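Adenylate kinase (PDB 2XB4) probably catalyses the reversible transfer of the terminal phosphate of ATP to AMP, giving two ADP, and carries a zinc ion bound by three cysteines and a histidine. Local coordinates at residues I3-P8 with G79-G84; N18-K23 with T217-L222; R87-A92 with T184-Y189; V109-L114 with Y202-G207. One frame throughout, in Å; residues are numbered along the deposited sequence.

Contact 1: residues I3-P8 with G79-G84. With SRT (S,R meso-tartaric acid), chain C.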
loop_
_atom_site.group_PDB
_atom_site.type_symbol
_atom_site.label_atom_id
_atom_site.label_comp_id
_atom_site.label_asym_id
_atom_site.label_seq_id
_atom_site.Cartn_x
_atom_site.Cartn_y
_atom_site.Cartn_z
ATOM N N ILE A 3 27.888 -20.680 10.402
ATOM C CA ILE A 3 26.550 -20.959 11.003
ATOM C C ILE A 3 25.451 -21.083 9.919
ATOM O O ILE A 3 25.494 -20.276 8.962
ATOM C CB ILE A 3 26.186 -19.774 11.932
ATOM C CG1 ILE A 3 27.292 -19.600 12.987
ATOM C CG2 ILE A 3 24.772 -19.997 12.551
ATOM C CD1 ILE A 3 27.085 -18.419 14.031
ATOM N N LEU A 4 24.518 -22.071 10.028
ATOM C CA LEU A 4 23.307 -22.167 9.172
ATOM C C LEU A 4 22.174 -21.714 10.105
ATOM O O LEU A 4 22.200 -22.105 11.268
ATOM C CB LEU A 4 22.929 -23.650 8.823
ATOM C CG LEU A 4 23.648 -24.225 7.618
ATOM C CD1 LEU A 4 25.044 -24.502 8.098
ATOM C CD2 LEU A 4 22.975 -25.522 7.199
ATOM N N ILE A 5 21.257 -20.878 9.654
ATOM C CA ILE A 5 20.111 -20.517 10.489
ATOM C C ILE A 5 18.810 -20.916 9.789
ATOM O O ILE A 5 18.642 -20.705 8.566
ATOM C CB ILE A 5 20.152 -18.990 10.861
ATOM C CG1 ILE A 5 19.037 -18.594 11.878
ATOM C CG2 ILE A 5 20.136 -18.097 9.597
ATOM C CD1 ILE A 5 19.363 -17.188 12.539
ATOM N N PHE A 6 17.887 -21.514 10.562
ATOM C CA PHE A 6 16.565 -21.841 10.043
ATOM C C PHE A 6 15.445 -21.135 10.883
ATOM O O PHE A 6 15.460 -21.157 12.132
ATOM C CB PHE A 6 16.307 -23.369 10.132
ATOM C CG PHE A 6 17.244 -24.229 9.286
ATOM C CD1 PHE A 6 16.924 -24.530 7.950
ATOM C CD2 PHE A 6 18.448 -24.683 9.808
ATOM C CE1 PHE A 6 17.764 -25.388 7.154
ATOM C CE2 PHE A 6 19.319 -25.485 9.065
ATOM C CZ PHE A 6 19.019 -25.855 7.736
ATOM N N GLY A 7 14.393 -20.676 10.201
ATOM C CA GLY A 7 13.162 -20.321 10.933
ATOM C C GLY A 7 12.077 -19.916 9.915
ATOM O O GLY A 7 12.427 -19.523 8.773
ATOM N N PRO A 8 10.801 -20.008 10.304
ATOM C CA PRO A 8 9.688 -19.737 9.386
ATOM C C PRO A 8 9.509 -18.222 9.286
ATOM O O PRO A 8 10.006 -17.485 10.172
ATOM C CB PRO A 8 8.460 -20.255 10.141
ATOM C CG PRO A 8 8.829 -20.202 11.610
ATOM C CD PRO A 8 10.356 -20.515 11.628
ATOM N N GLY A 79 34.175 -16.167 7.940
ATOM C CA GLY A 79 33.095 -16.696 8.734
ATOM C C GLY A 79 31.823 -16.329 8.043
ATOM O O GLY A 79 31.742 -15.245 7.427
ATOM N N TRP A 80 30.837 -17.237 8.063
ATOM C CA TRP A 80 29.583 -16.872 7.388
ATOM C C TRP A 80 28.365 -17.301 8.189
ATOM O O TRP A 80 28.430 -18.248 9.034
ATOM C CB TRP A 80 29.519 -17.473 5.968
ATOM C CG TRP A 80 30.041 -18.935 5.802
ATOM C CD1 TRP A 80 31.289 -19.303 5.322
ATOM C CD2 TRP A 80 29.336 -20.142 6.057
ATOM N NE1 TRP A 80 31.384 -20.694 5.248
ATOM C CE2 TRP A 80 30.173 -21.221 5.651
ATOM C CE3 TRP A 80 28.000 -20.442 6.500
ATOM C CZ2 TRP A 80 29.765 -22.557 5.764
ATOM C CZ3 TRP A 80 27.625 -21.733 6.563
ATOM C CH2 TRP A 80 28.507 -22.794 6.241
ATOM N N LEU A 81 27.237 -16.647 7.894
ATOM C CA LEU A 81 25.913 -17.049 8.385
ATOM C C LEU A 81 25.027 -17.253 7.173
ATOM O O LEU A 81 24.747 -16.298 6.433
ATOM C CB LEU A 81 25.294 -15.941 9.258
ATOM C CG LEU A 81 23.796 -16.133 9.701
ATOM C CD1 LEU A 81 23.651 -17.324 10.711
ATOM C CD2 LEU A 81 23.331 -14.759 10.332
ATOM N N LEU A 82 24.657 -18.491 6.922
ATOM C CA LEU A 82 23.862 -18.861 5.685
ATOM C C LEU A 82 22.393 -18.959 6.042
ATOM O O LEU A 82 22.031 -19.729 6.921
ATOM C CB LEU A 82 24.424 -20.209 5.150
ATOM C CG LEU A 82 23.769 -20.751 3.852
ATOM C CD1 LEU A 82 23.751 -19.716 2.650
ATOM C CD2 LEU A 82 24.238 -22.156 3.442
ATOM N N ASP A 83 21.540 -18.171 5.372
ATOM C CA ASP A 83 20.184 -17.917 5.795
ATOM C C ASP A 83 19.320 -18.153 4.538
ATOM O O ASP A 83 19.481 -17.487 3.548
ATOM C CB ASP A 83 20.188 -16.463 6.259
ATOM C CG ASP A 83 18.857 -15.943 6.644
ATOM O OD1 ASP A 83 17.867 -16.672 6.486
ATOM O OD2 ASP A 83 18.786 -14.777 7.143
ATOM N N GLY A 84 18.386 -19.075 4.605
ATOM C CA GLY A 84 17.340 -19.217 3.624
ATOM C C GLY A 84 17.587 -20.369 2.665
ATOM O O GLY A 84 16.750 -20.673 1.800
HETATM O O1 SRT C . 9.064 -12.263 11.327
HETATM O O11 SRT C . 11.046 -11.198 11.076
HETATM C C1 SRT C . 10.132 -11.985 10.718
HETATM C C2 SRT C . 10.299 -12.941 9.617
HETATM O O2 SRT C . 9.275 -13.076 8.651
HETATM C C3 SRT C . 11.643 -13.546 9.420
HETATM O O3 SRT C . 11.250 -14.604 10.333
HETATM C C4 SRT C . 11.829 -14.128 8.082
HETATM O O4 SRT C . 12.283 -13.375 7.205
HETATM O O41 SRT C . 11.533 -15.316 7.918
HETATM O O HOH W 1 16.756 -19.187 7.169
HETATM O O HOH W 2 19.136 -21.753 6.164
#
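I3 and L81, paired on neighbouring parallel strands, bring their side chains together on the same face of the sheet. With CG anti to the backbone N (chi1 172°) and chi2 at 68°, L81 carries CD1 obliquely against CG2 of I3, at a tight 3.4 Å. The same CD1 also meets CG2 of I5 at 3.8 Å, so one leucine methyl bridges two isoleucines. Aliphatic chains suit the buried positions of I3, I5 and L81, whose neighbours are mostly carbon. I5 and D83 run side by side, with CG2 of I5 3.7 Å from CB of D83; the carboxylate reaches on to a salt bridge with K13, predicted to bind ATP. On the reverse face L4 lies alongside W80, its CD1 at the edge of the indole, 4.1 Å from CZ3. Backbone bonds join the strands: I3 N to W80 O, L82 N to I3 O, and I5 N to L82 O. Where the strands part, one water donates to I5 O and accepts from G84 N; a second donates to I5 O and D83 OD1. At P8, whose O accepts a weak hydrogen bond from tartrate O3, strand 2-6 runs into the phosphate-binding loop of the P-loop kinase fold. This strand is central in the parallel sheet: strand 80-83 and then 27-30 lie to one side, 108-113 to the other, while helix 184-192 packs over L4 and F6.

Contact 2: residues N18-K23 with T217-L222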
loop_
_atom_site.group_PDB
_atom_site.type_symbol
_atom_site.label_atom_id
_atom_site.label_comp_id
_atom_site.label_asym_id
_atom_site.label_seq_id
_atom_site.Cartn_x
_atom_site.Cartn_y
_atom_site.Cartn_z
ATOM N N ASN A 18 20.993 -10.943 12.019
ATOM C CA ASN A 18 21.753 -9.671 12.037
ATOM C C ASN A 18 22.531 -9.483 13.325
ATOM O O ASN A 18 23.667 -9.078 13.283
ATOM C CB ASN A 18 20.809 -8.484 11.824
ATOM C CG ASN A 18 21.554 -7.175 11.651
ATOM O OD1 ASN A 18 21.443 -6.299 12.490
ATOM N ND2 ASN A 18 22.339 -7.055 10.596
ATOM N N LEU A 19 21.922 -9.779 14.470
ATOM C CA LEU A 19 22.610 -9.647 15.751
ATOM C C LEU A 19 23.842 -10.571 15.824
ATOM O O LEU A 19 24.914 -10.150 16.246
ATOM C CB LEU A 19 21.644 -9.869 16.921
ATOM C CG LEU A 19 20.631 -8.704 17.112
ATOM C CD1 LEU A 19 19.521 -9.247 18.040
ATOM C CD2 LEU A 19 21.194 -7.367 17.698
ATOM N N VAL A 20 23.713 -11.779 15.288
ATOM C CA VAL A 20 24.794 -12.770 15.386
ATOM C C VAL A 20 25.914 -12.340 14.463
ATOM O O VAL A 20 27.061 -12.317 14.851
ATOM C CB VAL A 20 24.297 -14.171 14.959
ATOM C CG1 VAL A 20 25.497 -15.163 14.754
ATOM C CG2 VAL A 20 23.290 -14.739 15.968
ATOM N N LYS A 21 25.559 -11.903 13.258
ATOM C CA LYS A 21 26.556 -11.535 12.271
ATOM C C LYS A 21 27.388 -10.303 12.680
ATOM O O LYS A 21 28.587 -10.251 12.410
ATOM C CB LYS A 21 25.925 -11.438 10.863
ATOM C CG LYS A 21 25.402 -10.134 10.449
ATOM C CD LYS A 21 26.449 -9.330 9.812
ATOM C CE LYS A 21 25.938 -8.351 8.860
ATOM N NZ LYS A 21 25.442 -7.163 9.554
ATOM N N ASP A 22 26.749 -9.345 13.354
ATOM C CA ASP A 22 27.434 -8.157 13.926
ATOM C C ASP A 22 28.350 -8.544 15.044
ATOM O O ASP A 22 29.490 -8.083 15.103
ATOM C CB ASP A 22 26.407 -7.128 14.421
ATOM C CG ASP A 22 25.922 -6.192 13.272
ATOM O OD1 ASP A 22 26.460 -6.282 12.114
ATOM O OD2 ASP A 22 25.038 -5.333 13.522
ATOM N N LYS A 23 27.875 -9.365 15.956
ATOM C CA LYS A 23 28.706 -9.783 17.135
ATOM C C LYS A 23 29.948 -10.552 16.681
ATOM O O LYS A 23 31.006 -10.366 17.219
ATOM C CB LYS A 23 27.892 -10.653 18.116
ATOM C CG LYS A 23 28.167 -10.455 19.613
ATOM C CD LYS A 23 29.628 -10.816 20.001
ATOM C CE LYS A 23 30.058 -10.277 21.397
ATOM N NZ LYS A 23 29.091 -10.701 22.450
ATOM N N THR A 217 20.088 -15.754 25.394
ATOM C CA THR A 217 20.286 -17.233 25.282
ATOM C C THR A 217 21.157 -17.672 24.058
ATOM O O THR A 217 21.938 -18.623 24.127
ATOM C CB THR A 217 18.912 -17.948 25.134
ATOM O OG1 THR A 217 17.880 -17.139 25.727
ATOM C CG2 THR A 217 18.933 -19.344 25.742
ATOM N N LEU A 218 20.994 -16.968 22.934
ATOM C CA LEU A 218 21.686 -17.278 21.701
ATOM C C LEU A 218 23.143 -16.892 21.767
ATOM O O LEU A 218 24.015 -17.713 21.512
ATOM C CB LEU A 218 21.068 -16.495 20.577
ATOM C CG LEU A 218 21.259 -16.923 19.148
ATOM C CD1 LEU A 218 21.582 -15.735 18.314
ATOM C CD2 LEU A 218 22.183 -18.117 18.845
ATOM N N LEU A 219 23.389 -15.610 22.045
ATOM C CA LEU A 219 24.738 -15.063 22.221
ATOM C C LEU A 219 25.486 -15.769 23.379
ATOM O O LEU A 219 26.725 -15.771 23.383
ATOM C CB LEU A 219 24.710 -13.517 22.378
ATOM C CG LEU A 219 24.915 -12.543 21.186
ATOM C CD1 LEU A 219 24.177 -12.852 19.872
ATOM C CD2 LEU A 219 24.630 -11.092 21.626
ATOM N N ALA A 220 24.743 -16.372 24.328
ATOM C CA ALA A 220 25.350 -17.207 25.394
ATOM C C ALA A 220 25.786 -18.562 24.809
ATOM O O ALA A 220 26.903 -19.007 25.068
ATOM C CB ALA A 220 24.416 -17.408 26.574
ATOM N N GLN A 221 24.937 -19.222 24.015
ATOM C CA GLN A 221 25.324 -20.563 23.531
ATOM C C GLN A 221 26.317 -20.595 22.359
ATOM O O GLN A 221 26.794 -21.667 22.006
ATOM C CB GLN A 221 24.126 -21.440 23.244
ATOM C CG GLN A 221 23.053 -21.403 24.310
ATOM C CD GLN A 221 21.752 -22.018 23.799
ATOM O OE1 GLN A 221 21.729 -23.174 23.315
ATOM N NE2 GLN A 221 20.663 -21.239 23.873
ATOM N N LEU A 222 26.627 -19.437 21.773
ATOM C CA LEU A 222 27.715 -19.297 20.784
ATOM C C LEU A 222 29.029 -18.876 21.430
ATOM O O LEU A 222 30.141 -19.188 20.933
ATOM C CB LEU A 222 27.356 -18.225 19.742
ATOM C CG LEU A 222 26.097 -18.378 18.909
ATOM C CD1 LEU A 222 25.730 -17.101 18.129
ATOM C CD2 LEU A 222 26.249 -19.523 17.960
#
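V20 of helix 13-24 touches the leucines of helix 211-222 with its two methyls, and its short side chain can be followed branch by branch. CB is the fork, and its branching lets so small a residue offer two methyls to the neighbouring helix. CG1, anti to the backbone N (chi1 168°), runs to CD1 of L222, 3.9 Å away. CG2, the other arm, lies 4.0 Å from that same L222 CD1, so the leucine methyl is straddled by both valine methyls, and the two side chains cross at about a right angle. More distantly, CG2 also meets CD1 of L219, at 4.4 Å. One turn on, K23 lays the aliphatic part of its chain over L219, CG being 4.1 Å from CD2; a lysine suits this exposed border because its carbons can pack while its amine stays at the surface. No hydrogen bond links the segments, whose axes are 10.9 Å apart and inclined at 41°. Deeper in, L218 and L222 turn to strands 108-113 and 201-206. This is the helix layer on one side of the parallel sheet in the three-layered alpha/beta fold of P-loop kinases: helix 13-24 follows the P-loop, and the C-terminal helix packs beside it.

Contact 3: residues R87-A92 with T184-Y189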
loop_
_atom_site.group_PDB
_atom_site.type_symbol
_atom_site.label_atom_id
_atom_site.label_comp_id
_atom_site.label_asym_id
_atom_site.label_seq_id
_atom_site.Cartn_x
_atom_site.Cartn_y
_atom_site.Cartn_z
ATOM N N ARG A 87 16.297 -25.426 1.631
ATOM C CA ARG A 87 14.867 -25.435 1.979
ATOM C C ARG A 87 14.257 -26.843 2.057
ATOM O O ARG A 87 13.104 -27.028 2.538
ATOM C CB ARG A 87 14.067 -24.649 0.927
ATOM C CG ARG A 87 14.336 -23.100 0.996
ATOM C CD ARG A 87 13.382 -22.506 -0.071
ATOM N NE ARG A 87 12.143 -21.960 0.534
ATOM C CZ ARG A 87 11.006 -21.734 -0.173
ATOM N NH1 ARG A 87 10.973 -22.082 -1.499
ATOM N NH2 ARG A 87 9.918 -21.163 0.398
ATOM N N ASN A 88 14.971 -27.820 1.517
ATOM C CA ASN A 88 14.409 -29.179 1.535
ATOM C C ASN A 88 15.564 -30.168 1.796
ATOM O O ASN A 88 16.753 -29.766 1.829
ATOM C CB ASN A 88 13.616 -29.464 0.211
ATOM C CG ASN A 88 14.502 -29.372 -1.085
ATOM O OD1 ASN A 88 15.633 -29.812 -1.111
ATOM N ND2 ASN A 88 13.947 -28.800 -2.168
ATOM N N THR A 89 15.217 -31.444 1.941
ATOM C CA THR A 89 16.204 -32.455 2.355
ATOM C C THR A 89 17.234 -32.789 1.289
ATOM O O THR A 89 18.434 -33.039 1.619
ATOM C CB THR A 89 15.541 -33.742 2.897
ATOM O OG1 THR A 89 14.487 -34.103 2.000
ATOM C CG2 THR A 89 14.897 -33.457 4.242
ATOM N N VAL A 90 16.791 -32.839 0.027
ATOM C CA VAL A 90 17.718 -33.113 -1.092
ATOM C C VAL A 90 18.781 -32.005 -1.149
ATOM O O VAL A 90 19.995 -32.292 -1.223
ATOM C CB VAL A 90 16.981 -33.340 -2.456
ATOM C CG1 VAL A 90 17.961 -33.333 -3.676
ATOM C CG2 VAL A 90 16.098 -34.666 -2.436
ATOM N N GLN A 91 18.362 -30.737 -1.076
ATOM C CA GLN A 91 19.331 -29.654 -0.996
ATOM C C GLN A 91 20.187 -29.768 0.252
ATOM O O GLN A 91 21.437 -29.440 0.184
ATOM C CB GLN A 91 18.666 -28.270 -0.904
ATOM C CG GLN A 91 17.943 -27.911 -2.199
ATOM C CD GLN A 91 17.064 -26.602 -2.050
ATOM O OE1 GLN A 91 16.726 -26.165 -0.965
ATOM N NE2 GLN A 91 16.729 -25.989 -3.187
ATOM N N ALA A 92 19.599 -30.130 1.400
ATOM C CA ALA A 92 20.408 -30.119 2.624
ATOM C C ALA A 92 21.542 -31.142 2.526
ATOM O O ALA A 92 22.691 -30.926 3.079
ATOM C CB ALA A 92 19.541 -30.487 3.861
ATOM N N THR A 184 11.494 -27.759 4.974
ATOM C CA THR A 184 12.625 -27.114 5.647
ATOM C C THR A 184 12.878 -27.612 7.054
ATOM O O THR A 184 14.031 -27.719 7.436
ATOM C CB THR A 184 12.420 -25.598 5.634
ATOM O OG1 THR A 184 12.002 -25.249 4.316
ATOM C CG2 THR A 184 13.750 -24.902 5.927
ATOM N N LEU A 185 11.816 -27.906 7.834
ATOM C CA LEU A 185 12.027 -28.579 9.095
ATOM C C LEU A 185 12.744 -29.925 8.928
ATOM O O LEU A 185 13.584 -30.257 9.803
ATOM C CB LEU A 185 10.676 -28.815 9.897
ATOM C CG LEU A 185 10.086 -27.646 10.717
ATOM C CD1 LEU A 185 8.892 -28.215 11.547
ATOM C CD2 LEU A 185 11.181 -27.026 11.684
ATOM N N ALA A 186 12.364 -30.736 7.915
ATOM C CA ALA A 186 13.091 -32.015 7.698
ATOM C C ALA A 186 14.596 -31.678 7.418
ATOM O O ALA A 186 15.459 -32.402 7.903
ATOM C CB ALA A 186 12.461 -32.777 6.553
ATOM N N ALA A 187 14.875 -30.587 6.676
ATOM C CA ALA A 187 16.268 -30.207 6.432
ATOM C C ALA A 187 17.006 -29.844 7.734
ATOM O O ALA A 187 18.177 -30.311 7.972
ATOM C CB ALA A 187 16.393 -29.054 5.390
ATOM N N ALA A 188 16.373 -28.988 8.542
ATOM C CA ALA A 188 16.945 -28.598 9.862
ATOM C C ALA A 188 17.228 -29.848 10.725
ATOM O O ALA A 188 18.306 -29.984 11.316
ATOM C CB ALA A 188 15.959 -27.682 10.613
ATOM N N TYR A 189 16.263 -30.787 10.770
ATOM C CA TYR A 189 16.424 -32.012 11.544
ATOM C C TYR A 189 17.512 -32.969 11.017
ATOM O O TYR A 189 18.087 -33.703 11.782
ATOM C CB TYR A 189 15.082 -32.791 11.710
ATOM C CG TYR A 189 13.958 -32.019 12.332
ATOM C CD1 TYR A 189 14.194 -30.856 13.115
ATOM C CD2 TYR A 189 12.636 -32.486 12.212
ATOM C CE1 TYR A 189 13.103 -30.132 13.666
ATOM C CE2 TYR A 189 11.566 -31.818 12.813
ATOM C CZ TYR A 189 11.781 -30.673 13.534
ATOM O OH TYR A 189 10.671 -29.996 14.065
HETATM O O HOH W 3 11.587 -22.697 3.593
#
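A capping box opens helix 89-101 just where it meets the first turns of helix 184-192, and T184 reaches across to the residue before the cap. R87, together with Q91, is predicted to bind AMP, so the contact lies at the border of the probable AMP site. The hydroxyl OG1 of T184 donates to the carbonyl O of R87 at 2.7 Å, approaching tilted 20° from the carbonyl plane. Its chi1 of -45° sets OG1 beside the backbone N and leaves CG2 to pack on F6. A threonine fits here because one small side chain serves both a polar and an apolar neighbour. A water joins the same pair a second way, donating to OG1 of T184 and accepting from NE of R87, which links the guanidinium NE to the helix start. Small residues then let the backbones come close: CB of A187 meets CB of A92 at 3.8 Å and lies near O of N88, while CG2 of T89 presses on CB of A186 at 3.4 Å, tighter than usual contact. N88 is the N-cap, and its ND2 is bonded to R55 O of the third subunit, which leaves the other end of the amide for the helix. OD1 of N88 takes the backbone N of Q91 at 2.9 Å, nearly straight at 169°. The reciprocal bond of the box, N88 N to OE1 of Q91, is weak at 3.5 Å; OE1 is gripped more firmly by the backbone N of R87, at 2.7 Å.

Contact 4: residues V109-L114 with Y202-G207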
loop_
_atom_site.group_PDB
_atom_site.type_symbol
_atom_site.label_atom_id
_atom_site.label_comp_id
_atom_site.label_asym_id
_atom_site.label_seq_id
_atom_site.Cartn_x
_atom_site.Cartn_y
_atom_site.Cartn_z
ATOM N N VAL A 109 24.352 -24.687 14.167
ATOM C CA VAL A 109 23.138 -24.564 13.355
ATOM C C VAL A 109 22.125 -24.017 14.315
ATOM O O VAL A 109 21.933 -24.569 15.434
ATOM C CB VAL A 109 22.650 -25.968 12.781
ATOM C CG1 VAL A 109 21.207 -25.883 12.181
ATOM C CG2 VAL A 109 23.633 -26.461 11.783
ATOM N N ILE A 110 21.485 -22.928 13.923
ATOM C CA ILE A 110 20.457 -22.311 14.803
ATOM C C ILE A 110 19.045 -22.558 14.234
ATOM O O ILE A 110 18.790 -22.303 13.052
ATOM C CB ILE A 110 20.682 -20.810 14.867
ATOM C CG1 ILE A 110 22.018 -20.516 15.604
ATOM C CG2 ILE A 110 19.502 -20.053 15.632
ATOM C CD1 ILE A 110 22.475 -19.022 15.487
ATOM N N GLU A 111 18.109 -22.977 15.073
ATOM C CA GLU A 111 16.740 -23.114 14.608
ATOM C C GLU A 111 15.873 -22.292 15.537
ATOM O O GLU A 111 15.912 -22.493 16.762
ATOM C CB GLU A 111 16.294 -24.589 14.601
ATOM C CG GLU A 111 14.835 -24.759 14.170
ATOM C CD GLU A 111 14.174 -26.105 14.628
ATOM O OE1 GLU A 111 14.847 -27.057 15.119
ATOM O OE2 GLU A 111 12.939 -26.166 14.506
ATOM N N ILE A 112 15.073 -21.384 14.969
ATOM C CA ILE A 112 14.087 -20.657 15.763
ATOM C C ILE A 112 12.746 -21.425 15.675
ATOM O O ILE A 112 12.231 -21.645 14.577
ATOM C CB ILE A 112 13.905 -19.224 15.264
ATOM C CG1 ILE A 112 15.293 -18.533 15.235
ATOM C CG2 ILE A 112 12.864 -18.492 16.226
ATOM C CD1 ILE A 112 15.256 -17.204 14.528
ATOM N N LEU A 113 12.191 -21.792 16.836
ATOM C CA LEU A 113 11.042 -22.732 16.951
ATOM C C LEU A 113 9.860 -21.864 17.236
ATOM O O LEU A 113 9.928 -21.033 18.180
ATOM C CB LEU A 113 11.169 -23.654 18.201
ATOM C CG LEU A 113 11.956 -24.917 17.899
ATOM C CD1 LEU A 113 13.486 -24.613 17.731
ATOM C CD2 LEU A 113 11.714 -25.911 19.003
ATOM N N LEU A 114 8.770 -22.084 16.491
ATOM C CA LEU A 114 7.516 -21.387 16.765
ATOM C C LEU A 114 6.388 -22.288 16.192
ATOM O O LEU A 114 6.540 -22.790 15.079
ATOM C CB LEU A 114 7.598 -20.018 15.992
ATOM C CG LEU A 114 6.741 -18.847 16.371
ATOM C CD1 LEU A 114 7.317 -18.421 17.727
ATOM C CD2 LEU A 114 6.935 -17.755 15.445
ATOM N N TYR A 202 23.907 -27.710 17.756
ATOM C CA TYR A 202 22.591 -27.364 17.220
ATOM C C TYR A 202 21.847 -26.582 18.312
ATOM O O TYR A 202 21.641 -27.091 19.449
ATOM C CB TYR A 202 21.819 -28.629 16.888
ATOM C CG TYR A 202 20.492 -28.361 16.103
ATOM C CD1 TYR A 202 20.495 -28.307 14.711
ATOM C CD2 TYR A 202 19.268 -28.199 16.777
ATOM C CE1 TYR A 202 19.316 -28.136 13.980
ATOM C CE2 TYR A 202 18.033 -27.968 16.042
ATOM C CZ TYR A 202 18.101 -27.974 14.651
ATOM O OH TYR A 202 17.002 -27.835 13.842
ATOM N N ILE A 203 21.524 -25.331 18.006
ATOM C CA ILE A 203 20.924 -24.434 19.013
ATOM C C ILE A 203 19.425 -24.274 18.671
ATOM O O ILE A 203 19.109 -23.968 17.530
ATOM C CB ILE A 203 21.608 -23.070 18.991
ATOM C CG1 ILE A 203 23.074 -23.221 19.461
ATOM C CG2 ILE A 203 20.880 -22.035 20.026
ATOM C CD1 ILE A 203 23.869 -21.851 19.386
ATOM N N GLU A 204 18.532 -24.502 19.647
ATOM C CA GLU A 204 17.087 -24.331 19.439
ATOM C C GLU A 204 16.698 -23.105 20.230
ATOM O O GLU A 204 16.984 -23.037 21.454
ATOM C CB GLU A 204 16.361 -25.541 20.023
ATOM C CG GLU A 204 16.520 -26.840 19.203
ATOM C CD GLU A 204 15.698 -27.973 19.835
ATOM O OE1 GLU A 204 15.448 -27.943 21.045
ATOM O OE2 GLU A 204 15.264 -28.881 19.144
ATOM N N LEU A 205 16.146 -22.112 19.556
ATOM C CA LEU A 205 15.701 -20.882 20.174
ATOM C C LEU A 205 14.173 -20.888 20.263
ATOM O O LEU A 205 13.482 -21.121 19.256
ATOM C CB LEU A 205 16.167 -19.715 19.289
ATOM C CG LEU A 205 17.669 -19.486 19.254
ATOM C CD1 LEU A 205 17.971 -18.192 18.337
ATOM C CD2 LEU A 205 18.251 -19.315 20.734
ATOM N N ASP A 206 13.639 -20.648 21.446
ATOM C CA ASP A 206 12.178 -20.560 21.612
ATOM C C ASP A 206 11.737 -19.200 21.130
ATOM O O ASP A 206 11.904 -18.193 21.844
ATOM C CB ASP A 206 11.782 -20.674 23.094
ATOM C CG ASP A 206 10.288 -20.372 23.338
ATOM O OD1 ASP A 206 9.481 -20.243 22.370
ATOM O OD2 ASP A 206 9.931 -20.240 24.531
ATOM N N GLY A 207 11.114 -19.191 19.952
ATOM C CA GLY A 207 10.705 -17.976 19.255
ATOM C C GLY A 207 9.604 -17.167 19.919
ATOM O O GLY A 207 9.387 -16.044 19.503
HETATM O O HOH W 4 14.170 -29.056 16.850
#
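Y202 and E111 make the one side-chain hydrogen bond between these two strands: the phenol OH donates to OE1 of E111 over 2.6 Å. The tyrosine ring presents its edge, with OE1 in its plane, whereas seen from the carboxylate the hydroxyl comes from above, 41° out of plane. E111 has CG anti to the backbone N (chi1 178°) and an extended chain, which carries OE1 to the phenol. OE1 accepts a second hydrogen bond, from a water that also donates to OE2 of E204; OE2 of E204 also forms a salt bridge with K192. That shared water and the lysine probably ease the nearness of the two carboxylates: OE1 of E111 and OE2 of E204 are 4.4 Å apart. Below the side chains the backbone forms a regular parallel ladder, here the edge of the five-stranded sheet of the P-loop kinase fold. I203 N gives to V109 O, and I203 O takes E111 N; L205 N gives to E111 O, and L205 O takes L113 N. The alternate residues I110 and I112 bond instead to L4 and F6 of strand 2-6. G207 N closes the ladder on L113 O at 2.8 Å, more bent than the others at 147°. Glycine suits that spot because a CB would collide with L113 O and with CD1 of L114, which already lies 3.4 Å from the glycine C. Apolar groups hold the rest: CG1 of V109 touches CE1 of Y202, and on the opposite face CD1 of L205 lies 3.6 Å from CG2 of I110 and also meets CG1 of I112.

How the contacts relate
Contacts 1 and 4 lie in the same parallel sheet, their centres 11 Å apart, joined where strands 2-6 and 108-113 pair: F6 N with I110 O, and L4 O with I110 N. Contact 2 packs on one face of this sheet, touching I3, I110, I203 and L205; contact 3 lies on the other, against F6, E111 and Y202. Contacts 2 and 3 are 23 Å apart between centres and do not touch. Along the chain, contact 1 crosses with contact 2 and closes before contacts 3 and 4 open; those two alternate within the span of contact 2. The result is a helix-sheet-helix core, probably the CORE domain, from which the NMPbind and LID domains move during catalysis.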